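Local coordinates for protein GDSL-like Lipase (Parabacteroides distasonis, PDB 3P94) that probably hydrolyses ester bonds as a serine hydrolase of the GDSL/SGNH family, perhaps acting on lysophospholipids, at residues V21-V26 and L73-V78; R11-N16 and F66-I71; N85-N90 and Y126-R131. One frame throughout, in Å; residues are numbered along the deposited sequence.

Contact 1: V21-V26 and L73-V78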
# COMPACT_ATOMS: atom_id res chain seq x y z
N VAL A 21 19.13 1.28 10.88
CA VAL A 21 19.31 0.38 9.74
C VAL A 21 20.32 -0.73 10.11
O VAL A 21 21.39 -0.41 10.62
CB VAL A 21 19.72 1.17 8.47
CG1 VAL A 21 20.12 0.26 7.32
CG2 VAL A 21 18.62 2.14 8.03
N PRO A 22 20.02 -2.04 9.89
CA PRO A 22 18.80 -2.61 9.28
C PRO A 22 17.55 -2.40 10.15
O PRO A 22 17.63 -2.39 11.38
CB PRO A 22 19.14 -4.10 9.13
CG PRO A 22 20.19 -4.36 10.15
CD PRO A 22 20.99 -3.10 10.22
N SER A 23 16.42 -2.18 9.48
CA SER A 23 15.12 -1.93 10.11
C SER A 23 14.28 -3.21 10.14
O SER A 23 14.74 -4.26 9.69
CB SER A 23 14.38 -0.81 9.38
OG SER A 23 14.19 -1.10 8.01
N ASN A 24 13.05 -3.12 10.68
CA ASN A 24 12.18 -4.27 10.84
C ASN A 24 11.23 -4.42 9.64
O ASN A 24 11.50 -5.22 8.74
CB ASN A 24 11.42 -4.16 12.17
CG ASN A 24 10.45 -5.28 12.46
OD1 ASN A 24 10.68 -6.44 12.13
ND2 ASN A 24 9.35 -4.95 13.10
N VAL A 25 10.12 -3.66 9.62
CA VAL A 25 9.12 -3.71 8.56
C VAL A 25 8.80 -2.30 8.11
O VAL A 25 8.51 -1.44 8.94
CB VAL A 25 7.81 -4.46 8.98
CG1 VAL A 25 6.79 -4.47 7.84
CG2 VAL A 25 8.08 -5.88 9.47
N VAL A 26 8.82 -2.07 6.80
CA VAL A 26 8.48 -0.80 6.21
C VAL A 26 7.09 -0.94 5.57
O VAL A 26 6.83 -1.92 4.88
CB VAL A 26 9.57 -0.37 5.19
CG1 VAL A 26 9.08 0.78 4.29
CG2 VAL A 26 10.86 0.01 5.91
N LEU A 73 16.69 1.39 3.61
CA LEU A 73 16.41 1.19 5.03
C LEU A 73 16.71 -0.26 5.46
O LEU A 73 16.64 -0.57 6.64
CB LEU A 73 14.95 1.58 5.38
CG LEU A 73 14.56 3.06 5.15
CD1 LEU A 73 13.16 3.32 5.63
CD2 LEU A 73 15.52 4.03 5.85
N LYS A 74 17.07 -1.13 4.49
CA LYS A 74 17.39 -2.55 4.69
C LYS A 74 16.39 -3.27 5.66
O LYS A 74 16.82 -3.81 6.68
CB LYS A 74 18.85 -2.71 5.18
CG LYS A 74 19.89 -2.25 4.15
CD LYS A 74 21.29 -2.27 4.74
CE LYS A 74 22.36 -2.10 3.68
NZ LYS A 74 23.71 -2.31 4.26
N PRO A 75 15.06 -3.26 5.41
CA PRO A 75 14.15 -3.94 6.34
C PRO A 75 14.11 -5.44 6.13
O PRO A 75 14.53 -5.93 5.09
CB PRO A 75 12.79 -3.32 5.99
CG PRO A 75 12.88 -3.05 4.53
CD PRO A 75 14.32 -2.67 4.28
N LYS A 76 13.56 -6.18 7.10
CA LYS A 76 13.34 -7.62 6.99
C LYS A 76 12.23 -7.86 5.97
O LYS A 76 12.31 -8.79 5.16
CB LYS A 76 12.94 -8.22 8.36
CG LYS A 76 14.06 -8.21 9.40
CD LYS A 76 13.58 -8.85 10.70
CE LYS A 76 14.70 -8.95 11.70
NZ LYS A 76 14.35 -9.86 12.80
N ALA A 77 11.21 -6.99 5.99
CA ALA A 77 10.06 -7.07 5.08
C ALA A 77 9.50 -5.71 4.70
O ALA A 77 9.76 -4.72 5.38
CB ALA A 77 8.96 -7.92 5.71
N VAL A 78 8.74 -5.67 3.61
CA VAL A 78 8.03 -4.48 3.16
C VAL A 78 6.55 -4.88 2.96
O VAL A 78 6.26 -5.93 2.37
CB VAL A 78 8.65 -3.79 1.90
CG1 VAL A 78 8.72 -4.73 0.68
CG2 VAL A 78 7.91 -2.48 1.56
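Val-25 and Val-26 run parallel to Ala-77 and Val-78 as paired strands, Val-26 N donating to Ala-77 O at 3.1 Å, while the less regular pairing before them reaches back to Val-21 opposite Leu-73. These are the N-terminal ends of two neighbouring strands, 23-29 and 75-81, in the central parallel sheet of a flavodoxin-like α/β/α fold. Both strands break at matching places, at Asn-24 and at Lys-76, and one carbonyl bridges the break: Asn-24 O accepts from Lys-76 N at 2.8 Å, on a bent bond, and from Ala-77 N at 3.3 Å on a straighter one. The amide side chain of Asn-24 turns to the other flank, where ND2 bonds Asn-48 O.

Beyond the break, the side chains sort themselves by the face of the sheet. Val-26 and Val-78 share the face covered by helix 59-71, both touching Val-70. There CG2 of Val-26 fits between two neighbours of the partner segment, 3.8 Å from Pro-75 CB and 4.0 Å from Leu-73 CD1, because chi1 of 166°, which puts CG1 anti to the backbone N, leaves CG2 opposite the carbonyl carbon. Val-25 and Ala-77 point to the reverse face, where Ala-77 meets Val-203 near the C-terminus. At the start of the two segments, the two methyls of Val-21 straddle Leu-73 O, and CG1 also lies across the extended aliphatic chain of Lys-74 at about a right angle.

Ser-23 makes the polar counterpart of this packing. Its amide hydrogen is shared between Leu-73 O and Lys-74 O, and its hydroxyl, swung between the backbone N and the carbonyl carbon (chi1 58°), returns to the first of them, so that OG donates to Leu-73 O at 2.9 Å from well above the carbonyl plane.

Contact 2: R11-N16 and F66-I71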
# COMPACT_ATOMS: atom_id res chain seq x y z
N ARG A 11 9.70 14.10 1.02
CA ARG A 11 8.79 13.82 2.13
C ARG A 11 9.49 13.07 3.28
O ARG A 11 9.34 13.47 4.44
CB ARG A 11 7.56 13.03 1.64
CG ARG A 11 6.63 12.50 2.77
CD ARG A 11 5.76 13.56 3.45
NE ARG A 11 5.03 13.00 4.59
CZ ARG A 11 3.85 12.40 4.50
NH1 ARG A 11 3.22 12.33 3.33
NH2 ARG A 11 3.27 11.90 5.58
N TYR A 12 10.26 12.01 2.97
CA TYR A 12 10.92 11.23 4.03
C TYR A 12 12.45 11.24 4.00
O TYR A 12 13.06 10.52 4.80
CB TYR A 12 10.44 9.78 3.98
CG TYR A 12 8.98 9.62 4.34
CD1 TYR A 12 8.53 9.86 5.63
CD2 TYR A 12 8.06 9.15 3.40
CE1 TYR A 12 7.19 9.67 5.98
CE2 TYR A 12 6.73 8.94 3.74
CZ TYR A 12 6.30 9.21 5.03
OH TYR A 12 4.99 9.01 5.37
N ALA A 13 13.07 12.03 3.10
CA ALA A 13 14.54 12.09 2.99
C ALA A 13 15.21 12.33 4.37
O ALA A 13 16.15 11.63 4.72
CB ALA A 13 14.95 13.17 2.01
N GLU A 14 14.69 13.29 5.16
CA GLU A 14 15.22 13.64 6.47
C GLU A 14 14.92 12.56 7.51
O GLU A 14 15.82 12.18 8.26
CB GLU A 14 14.69 15.01 6.94
CG GLU A 14 15.33 16.18 6.21
CD GLU A 14 16.84 16.26 6.29
OE1 GLU A 14 17.41 16.04 7.38
OE2 GLU A 14 17.47 16.53 5.24
N ALA A 15 13.67 12.06 7.54
CA ALA A 15 13.22 11.01 8.45
C ALA A 15 14.07 9.73 8.30
O ALA A 15 14.39 9.10 9.31
CB ALA A 15 11.77 10.69 8.20
N ASN A 16 14.46 9.38 7.06
CA ASN A 16 15.28 8.20 6.75
C ASN A 16 16.66 8.23 7.44
O ASN A 16 17.18 7.18 7.79
CB ASN A 16 15.47 8.07 5.24
CG ASN A 16 14.23 7.63 4.50
OD1 ASN A 16 13.28 7.07 5.06
ND2 ASN A 16 14.18 7.89 3.21
N PHE A 66 10.96 3.71 -4.11
CA PHE A 66 11.27 2.42 -3.49
C PHE A 66 12.70 2.29 -2.98
O PHE A 66 12.90 1.75 -1.90
CB PHE A 66 10.97 1.27 -4.47
CG PHE A 66 10.63 -0.04 -3.80
CD1 PHE A 66 9.38 -0.25 -3.23
CD2 PHE A 66 11.55 -1.08 -3.76
CE1 PHE A 66 9.06 -1.46 -2.60
CE2 PHE A 66 11.23 -2.29 -3.15
CZ PHE A 66 9.99 -2.47 -2.57
N ARG A 67 13.69 2.76 -3.76
CA ARG A 67 15.10 2.65 -3.37
C ARG A 67 15.40 3.45 -2.06
O ARG A 67 16.02 2.90 -1.16
CB ARG A 67 16.01 3.08 -4.52
CG ARG A 67 17.50 3.04 -4.21
CD ARG A 67 18.35 2.85 -5.46
NE ARG A 67 17.95 1.66 -6.20
CZ ARG A 67 18.32 0.42 -5.90
NH1 ARG A 67 19.17 0.19 -4.91
NH2 ARG A 67 17.86 -0.61 -6.61
N GLN A 68 14.93 4.71 -1.96
CA GLN A 68 15.18 5.57 -0.80
C GLN A 68 14.37 5.16 0.43
O GLN A 68 14.90 5.11 1.53
CB GLN A 68 14.88 7.05 -1.15
CG GLN A 68 15.11 8.02 0.02
CD GLN A 68 14.58 9.41 -0.21
OE1 GLN A 68 15.29 10.28 -0.70
NE2 GLN A 68 13.33 9.65 0.20
N ASP A 69 13.08 4.91 0.24
CA ASP A 69 12.18 4.64 1.34
C ASP A 69 12.01 3.18 1.73
O ASP A 69 11.37 2.92 2.75
CB ASP A 69 10.83 5.31 1.05
CG ASP A 69 10.88 6.84 1.19
OD1 ASP A 69 11.92 7.37 1.63
OD2 ASP A 69 9.86 7.50 0.89
N VAL A 70 12.61 2.23 0.98
CA VAL A 70 12.51 0.81 1.31
C VAL A 70 13.90 0.17 1.29
O VAL A 70 14.40 -0.21 2.33
CB VAL A 70 11.50 -0.01 0.43
CG1 VAL A 70 11.49 -1.49 0.84
CG2 VAL A 70 10.10 0.56 0.49
N ILE A 71 14.52 0.03 0.09
CA ILE A 71 15.82 -0.64 -0.10
C ILE A 71 16.91 -0.07 0.84
O ILE A 71 17.56 -0.84 1.54
CB ILE A 71 16.29 -0.61 -1.58
CG1 ILE A 71 15.26 -1.33 -2.51
CG2 ILE A 71 17.71 -1.21 -1.71
CD1 ILE A 71 15.42 -1.15 -3.99
O HOH W 1 9.97 10.20 0.50
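Asn-16 and Asp-69 meet through a nearly straight hydrogen bond, ND2 donating to OD1 at 2.8 Å. The acceptor lies in the amide plane of Asn-16, whereas the carboxylate stands 76° from that plane and receives the N-H nearly end-on to its C-O bond. With chi1 at -73°, Asp-69 has CG opposite its carbonyl carbon, which turns the carboxylate toward Asn-16 and Tyr-12. Its OD2 comes to the edge of the Tyr-12 ring, 3.5 Å from CD2, and a water links this same oxygen, at 2.7 Å, to the Tyr-12 backbone N. The flank is lined by Gln-68, modelled in two conformations; in the conformer described, and so less certainly, NE2 donates to Asp-69 OD1 from above the carboxylate plane and also bonds Phe-9 O.

Asp-69 sits near the end of helix 59-71, the connecting helix of the β-α-β crossover from strand 49-53 to strand 75-81 in this flavodoxin-like fold, and segment 11-16 lies against that helix from the N-terminal part of the chain. A wider π-type turn runs through here, with Ile-71 N bonded to Phe-66 O at 3.1 Å.

In the next shell, a salt bridge from Arg-65 reaches OD2, leaving the buried carboxylate with partners on both oxygens, which would probably stabilise its negative charge. The Asn-16 amide is fixed from its other end by Arg-52 NE, bonded to OD1, and the Tyr-12 ring by a bond between OH and Gly-53 O.

Contact 3: N85-N90 and Y126-R131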
# COMPACT_ATOMS: atom_id res chain seq x y z
N ASN A 85 -4.79 4.61 -6.44
CA ASN A 85 -4.63 5.92 -7.09
C ASN A 85 -4.30 5.75 -8.58
O ASN A 85 -4.62 6.64 -9.36
CB ASN A 85 -3.63 6.79 -6.37
CG ASN A 85 -4.12 7.17 -4.99
OD1 ASN A 85 -5.28 7.56 -4.78
ND2 ASN A 85 -3.27 7.05 -4.02
N ASP A 86 -3.76 4.59 -8.99
CA ASP A 86 -3.55 4.26 -10.41
C ASP A 86 -4.91 4.05 -11.08
O ASP A 86 -5.10 4.48 -12.22
CB ASP A 86 -2.73 2.97 -10.55
CG ASP A 86 -1.33 3.02 -10.00
OD1 ASP A 86 -1.19 3.02 -8.75
OD2 ASP A 86 -0.37 3.03 -10.81
N ILE A 87 -5.85 3.39 -10.37
CA ILE A 87 -7.22 3.14 -10.85
C ILE A 87 -7.96 4.50 -10.96
O ILE A 87 -8.73 4.70 -11.90
CB ILE A 87 -7.96 2.09 -9.94
CG1 ILE A 87 -7.26 0.71 -10.05
CG2 ILE A 87 -9.47 1.96 -10.31
CD1 ILE A 87 -7.71 -0.38 -9.03
N ALA A 88 -7.64 5.44 -10.06
CA ALA A 88 -8.22 6.79 -10.10
C ALA A 88 -7.51 7.71 -11.13
O ALA A 88 -7.94 8.86 -11.33
CB ALA A 88 -8.16 7.41 -8.71
N HIS A 89 -6.43 7.21 -11.78
CA HIS A 89 -5.60 7.92 -12.76
C HIS A 89 -4.95 9.19 -12.17
O HIS A 89 -4.87 10.21 -12.86
CB HIS A 89 -6.39 8.29 -14.04
CG HIS A 89 -6.89 7.15 -14.86
ND1 HIS A 89 -6.50 5.83 -14.64
CD2 HIS A 89 -7.76 7.18 -15.88
CE1 HIS A 89 -7.16 5.12 -15.54
NE2 HIS A 89 -7.94 5.89 -16.29
N ASN A 90 -4.46 9.12 -10.92
CA ASN A 90 -3.81 10.27 -10.27
C ASN A 90 -2.57 10.73 -11.03
O ASN A 90 -2.27 11.92 -11.04
CB ASN A 90 -3.44 9.95 -8.82
CG ASN A 90 -4.58 10.10 -7.85
OD1 ASN A 90 -5.75 10.08 -8.22
ND2 ASN A 90 -4.25 10.21 -6.58
N TYR A 126 -16.15 1.72 -4.28
CA TYR A 126 -17.27 1.75 -5.21
C TYR A 126 -17.22 2.99 -6.10
O TYR A 126 -17.68 2.95 -7.25
CB TYR A 126 -18.60 1.70 -4.44
CG TYR A 126 -19.82 1.69 -5.33
CD1 TYR A 126 -20.17 0.55 -6.06
CD2 TYR A 126 -20.66 2.80 -5.42
CE1 TYR A 126 -21.31 0.53 -6.86
CE2 TYR A 126 -21.80 2.79 -6.22
CZ TYR A 126 -22.12 1.65 -6.94
OH TYR A 126 -23.23 1.63 -7.73
N ASP A 127 -16.67 4.11 -5.57
CA ASP A 127 -16.57 5.38 -6.29
C ASP A 127 -15.53 6.30 -5.65
O ASP A 127 -15.29 6.21 -4.44
CB ASP A 127 -17.95 6.08 -6.31
CG ASP A 127 -18.04 7.28 -7.23
OD1 ASP A 127 -17.74 7.13 -8.43
OD2 ASP A 127 -18.42 8.38 -6.74
N PHE A 128 -14.92 7.17 -6.46
CA PHE A 128 -13.96 8.16 -6.00
C PHE A 128 -14.66 9.51 -5.95
O PHE A 128 -14.96 10.06 -7.01
CB PHE A 128 -12.73 8.22 -6.92
CG PHE A 128 -12.01 6.93 -7.13
CD1 PHE A 128 -11.47 6.23 -6.07
CD2 PHE A 128 -11.80 6.44 -8.42
CE1 PHE A 128 -10.78 5.05 -6.27
CE2 PHE A 128 -11.10 5.27 -8.63
CZ PHE A 128 -10.58 4.59 -7.55
N PRO A 129 -15.00 10.06 -4.77
CA PRO A 129 -15.70 11.36 -4.76
C PRO A 129 -14.93 12.47 -5.49
O PRO A 129 -15.55 13.33 -6.11
CB PRO A 129 -15.84 11.66 -3.26
CG PRO A 129 -15.77 10.31 -2.59
CD PRO A 129 -14.76 9.55 -3.41
N TRP A 130 -13.58 12.40 -5.43
CA TRP A 130 -12.62 13.34 -6.04
C TRP A 130 -12.45 13.08 -7.56
O TRP A 130 -11.96 13.97 -8.27
CB TRP A 130 -11.26 13.31 -5.31
CG TRP A 130 -10.36 12.13 -5.61
CD1 TRP A 130 -9.40 12.06 -6.58
CD2 TRP A 130 -10.30 10.89 -4.89
NE1 TRP A 130 -8.77 10.84 -6.53
CE2 TRP A 130 -9.30 10.10 -5.50
CE3 TRP A 130 -11.00 10.36 -3.80
CZ2 TRP A 130 -8.99 8.81 -5.06
CZ3 TRP A 130 -10.69 9.09 -3.35
CH2 TRP A 130 -9.69 8.33 -3.97
N ARG A 131 -12.83 11.88 -8.05
CA ARG A 131 -12.74 11.51 -9.48
C ARG A 131 -14.01 10.69 -9.85
O ARG A 131 -13.94 9.46 -9.97
CB ARG A 131 -11.43 10.74 -9.76
CG ARG A 131 -11.05 10.70 -11.25
CD ARG A 131 -9.99 11.72 -11.63
NE ARG A 131 -8.73 11.48 -10.92
CZ ARG A 131 -7.87 12.44 -10.57
NH1 ARG A 131 -8.12 13.71 -10.87
NH2 ARG A 131 -6.77 12.13 -9.91
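Ala-88 sets its methyl over one face of the Phe-128 ring, a CH-π contact in which CB stands 3.8 Å from the ring centroid and 18° off the normal, displaced toward the CE2 side. Ile-87 approaches the same ring quite differently: its CG2 lies at the edge, close to the ring plane, 4.0 Å from CZ. Phe-128 is thus met over a face and at an edge by two consecutive residues where helix 84-87 ends. Trp-130 is modelled in two conformers, so its contacts are tentative; in the one described it folds back over its own turn, with Phe-128 CB above the centre of the indole, and CZ2 reaches the Ala-88 methyl at 4.0 Å.

Arg-131 closes the other flank. Its chain bends at chi2 and chi3 (100° and 62°), which brings NE within 2.8 Å of Ala-88 O, almost in line with the C=O bond. Its NH2 donates to Asn-90 OD1, also at 2.8 Å, but from above the carbonyl plane, the guanidinium and amide planes standing perpendicular. The helix ends here in a Schellman motif, with His-89 at positive phi and Asn-90 N bonded to Asn-85 O, while a type I turn from Phe-128 to Arg-131 presents the opposing side chains.

Asn-85, whose ND2 bonds Gln-57 O, falls in a Gly-X-Asn-Asp sequence and probably corresponds to the asparagine that in SGNH hydrolases commonly contributes to the oxyanion hole. In this conformer Trp-130 touches the probable Ser-His-Asp triad, which would put the contact beside the likely active site.

Chemically, an apolar cushion of Ala-88 and Phe-128 is paired with a guanidinium that bonds Ala-88 O, just past the helix end, and Asn-90 OD1; its positive charge may be modestly favourable beside the carbonyls there.

Overall arrangement
Contacts 1 and 2 adjoin, their centres about 11 Å apart, and alternate along the chain: 11-16, 21-26, 66-71, 73-78. Helix 59-71 leads directly into strand 75-81, as helix 13-16 leads to strand 23-29, so two successive pieces of chain meet twice, once in the sheet and once on the layer above it. Val-70 packs on Val-78 where the two contacts touch. Contact 3 follows later in sequence, its centre about 30 Å from that of contact 1, across the chain's centre, and about 26 Å from that of contact 2. Strand 75-81 leads from contact 1, at the N-terminal end of the parallel strands, to helix 84-87 in contact 3, beyond its C-terminal end, beside the probable catalytic site.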